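Local coordinates for protein interacting with Hsp90 1 (Saccharomyces cerevisiae, PDB 4CHH) that serves as a component of the R2TP complex, interacts with Hsp90, and takes part in pre-rRNA processing, being required for the NOP58-snoRNA interaction, at residues R79-F82 with P83-Q87. Residues are numbered along the deposited sequence; the frame is centred on the assembly and turned at random.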
ATOM      1  N   ARG A  79       9.776  14.332 -15.728  1.00 18.47           N
ATOM      2  CA  ARG A  79      10.449  14.092 -17.021  1.00 18.71           C
ATOM      3  C   ARG A  79      11.560  13.050 -16.927  1.00 18.70           C
ATOM      4  O   ARG A  79      11.789  12.335 -17.894  1.00 17.99           O
ATOM      5  CB  ARG A  79      10.968  15.416 -17.640  1.00 19.90           C
ATOM      6  CG  ARG A  79       9.847  16.414 -18.013  1.00 27.51           C
ATOM      7  CD  ARG A  79       8.970  16.053 -19.222  1.00 46.65           C
ATOM      8  NE  ARG A  79       8.241  14.780 -19.080  1.00 57.42           N
ATOM      9  CZ  ARG A  79       7.078  14.623 -18.447  1.00 67.18           C
ATOM     10  NH1 ARG A  79       6.475  15.661 -17.877  1.00 53.47           N
ATOM     11  NH2 ARG A  79       6.515  13.423 -18.369  1.00 47.75           N
ATOM     12  N   ILE A  80      12.189  12.915 -15.763  1.00 15.01           N
ATOM     13  CA  ILE A  80      13.230  11.909 -15.522  1.00 14.48           C
ATOM     14  C   ILE A  80      12.593  10.570 -15.156  1.00 17.62           C
ATOM     15  O   ILE A  80      12.983   9.526 -15.666  1.00 15.32           O
ATOM     16  CB  ILE A  80      14.163  12.367 -14.351  1.00 17.55           C
ATOM     17  CG1 ILE A  80      14.864  13.738 -14.620  1.00 19.29           C
ATOM     18  CG2 ILE A  80      15.169  11.263 -13.965  1.00 18.31           C
ATOM     19  CD1 ILE A  80      15.900  13.775 -15.769  1.00 26.90           C
ATOM     20  N   VAL A  81      11.626  10.620 -14.221  1.00 15.89           N
ATOM     21  CA  VAL A  81      11.077   9.447 -13.571  1.00 15.82           C
ATOM     22  C   VAL A  81      10.061   8.655 -14.394  1.00 18.05           C
ATOM     23  O   VAL A  81      10.151   7.421 -14.364  1.00 16.68           O
ATOM     24  CB  VAL A  81      10.526   9.820 -12.170  1.00 18.78           C
ATOM     25  CG1 VAL A  81       9.596   8.743 -11.615  1.00 17.50           C
ATOM     26  CG2 VAL A  81      11.678  10.114 -11.209  1.00 18.22           C
ATOM     27  N   PHE A  82       9.112   9.298 -15.095  1.00 15.76           N
ATOM     28  CA  PHE A  82       8.112   8.509 -15.842  1.00 15.90           C
ATOM     29  C   PHE A  82       8.784   7.583 -16.890  1.00 17.93           C
ATOM     30  O   PHE A  82       8.431   6.404 -16.934  1.00 16.39           O
ATOM     31  CB  PHE A  82       6.999   9.383 -16.440  1.00 17.51           C
ATOM     32  CG  PHE A  82       6.107   9.950 -15.347  1.00 19.87           C
ATOM     33  CD1 PHE A  82       5.565   9.124 -14.364  1.00 24.60           C
ATOM     34  CD2 PHE A  82       5.793  11.305 -15.312  1.00 22.82           C
ATOM     35  CE1 PHE A  82       4.733   9.645 -13.355  1.00 25.40           C
ATOM     36  CE2 PHE A  82       4.957  11.825 -14.306  1.00 26.78           C
ATOM     37  CZ  PHE A  82       4.429  10.988 -13.339  1.00 24.80           C
ATOM     38  N   PRO A  83       9.819   8.023 -17.642  1.00 14.14           N
ATOM     39  CA  PRO A  83      10.519   7.082 -18.527  1.00 13.58           C
ATOM     40  C   PRO A  83      11.181   5.934 -17.743  1.00 16.93           C
ATOM     41  O   PRO A  83      11.125   4.802 -18.197  1.00 17.23           O
ATOM     42  CB  PRO A  83      11.561   7.980 -19.208  1.00 14.35           C
ATOM     43  CG  PRO A  83      10.900   9.334 -19.235  1.00 18.26           C
ATOM     44  CD  PRO A  83      10.356   9.386 -17.825  1.00 14.67           C
ATOM     45  N   LEU A  84      11.742   6.208 -16.543  1.00 14.27           N
ATOM     46  CA  LEU A  84      12.356   5.169 -15.685  1.00 14.29           C
ATOM     47  C   LEU A  84      11.323   4.160 -15.185  1.00 16.48           C
ATOM     48  O   LEU A  84      11.636   2.975 -15.072  1.00 13.16           O
ATOM     49  CB  LEU A  84      13.090   5.777 -14.482  1.00 13.75           C
ATOM     50  CG  LEU A  84      14.369   6.541 -14.759  1.00 17.13           C
ATOM     51  CD1 LEU A  84      14.866   7.190 -13.484  1.00 17.02           C
ATOM     52  CD2 LEU A  84      15.460   5.619 -15.383  1.00 19.71           C
ATOM     53  N   ILE A  85      10.083   4.630 -14.923  1.00 14.42           N
ATOM     54  CA  ILE A  85       8.994   3.743 -14.497  1.00 14.05           C
ATOM     55  C   ILE A  85       8.667   2.775 -15.638  1.00 18.93           C
ATOM     56  O   ILE A  85       8.585   1.576 -15.395  1.00 19.73           O
ATOM     57  CB  ILE A  85       7.759   4.542 -14.025  1.00 15.92           C
ATOM     58  CG1 ILE A  85       8.068   5.245 -12.677  1.00 15.29           C
ATOM     59  CG2 ILE A  85       6.471   3.611 -13.962  1.00 16.73           C
ATOM     60  CD1 ILE A  85       6.909   6.215 -12.159  1.00 14.95           C
ATOM     61  N   ILE A  86       8.557   3.285 -16.883  1.00 16.18           N
ATOM     62  CA  ILE A  86       8.297   2.461 -18.083  1.00 16.09           C
ATOM     63  C   ILE A  86       9.450   1.444 -18.253  1.00 18.93           C
ATOM     64  O   ILE A  86       9.203   0.285 -18.582  1.00 19.38           O
ATOM     65  CB  ILE A  86       8.099   3.359 -19.342  1.00 18.72           C
ATOM     66  CG1 ILE A  86       6.742   4.086 -19.287  1.00 18.99           C
ATOM     67  CG2 ILE A  86       8.287   2.596 -20.702  1.00 19.22           C
ATOM     68  CD1 ILE A  86       6.745   5.431 -20.049  1.00 23.37           C
ATOM     69  N   GLN A  87      10.678   1.861 -17.941  1.00 15.88           N
ATOM     70  CA  GLN A  87      11.862   0.981 -18.058  1.00 16.47           C
ATOM     71  C   GLN A  87      12.016   0.003 -16.880  1.00 21.34           C
ATOM     72  O   GLN A  87      13.006  -0.743 -16.864  1.00 18.12           O
ATOM     73  CB  GLN A  87      13.135   1.822 -18.164  1.00 17.59           C
ATOM     74  CG  GLN A  87      13.239   2.679 -19.442  1.00 23.31           C
ATOM     75  CD  GLN A  87      14.340   3.723 -19.323  1.00 39.51           C
ATOM     76  OE1 GLN A  87      15.286   3.601 -18.533  1.00 36.95           O
ATOM     77  NE2 GLN A  87      14.203   4.812 -20.047  1.00 35.75           N
TER
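F82 and I85, three residues apart, run alongside each other off one flank of a short helix. I85 CD1 reaches F82 CD1 at 3.9 Å, approaching the ring obliquely, and also touches V81 CG1 at 3.7 Å, so that a single methyl group joins both neighbours one turn back. It gets there because I85 CG1 stands beside the backbone N, anti to the carbonyl carbon (chi1 -70°), with the chain then extended to CD1. P83 follows F82 directly, and its ring packs back on the preceding turn, among R79, I80, V81 and F82. The ring replaces the amide hydrogen that would otherwise face that turn: P83 CG lies 3.4 Å from R79 O, P83 CD is 3.4 Å from I80 O, and the helix is kinked here. Regular i to i-4 bonding is in place from I85 on, I85 N donating to V81 O (2.8 Å) and I86 N to F82 O (3.1 Å), the latter with a nearly straight N-H...O angle of 165°. Replacing P83 with a glycine would probably open a gap beside the carbonyls of R79 and I80 and give the backbone more freedom to turn at the kink. Farther round the helix, L84 CD1 meets I80 CG2 more loosely, at 4.1 Å. The F82 and I85 side chains continue onto helix 129-147, touching I134 and W138 respectively, while V81 and L84 meet W90. A proline-kinked surface helix of the PIH1 N-terminal domain thus packs F82 and I85 against the long helix 129-147.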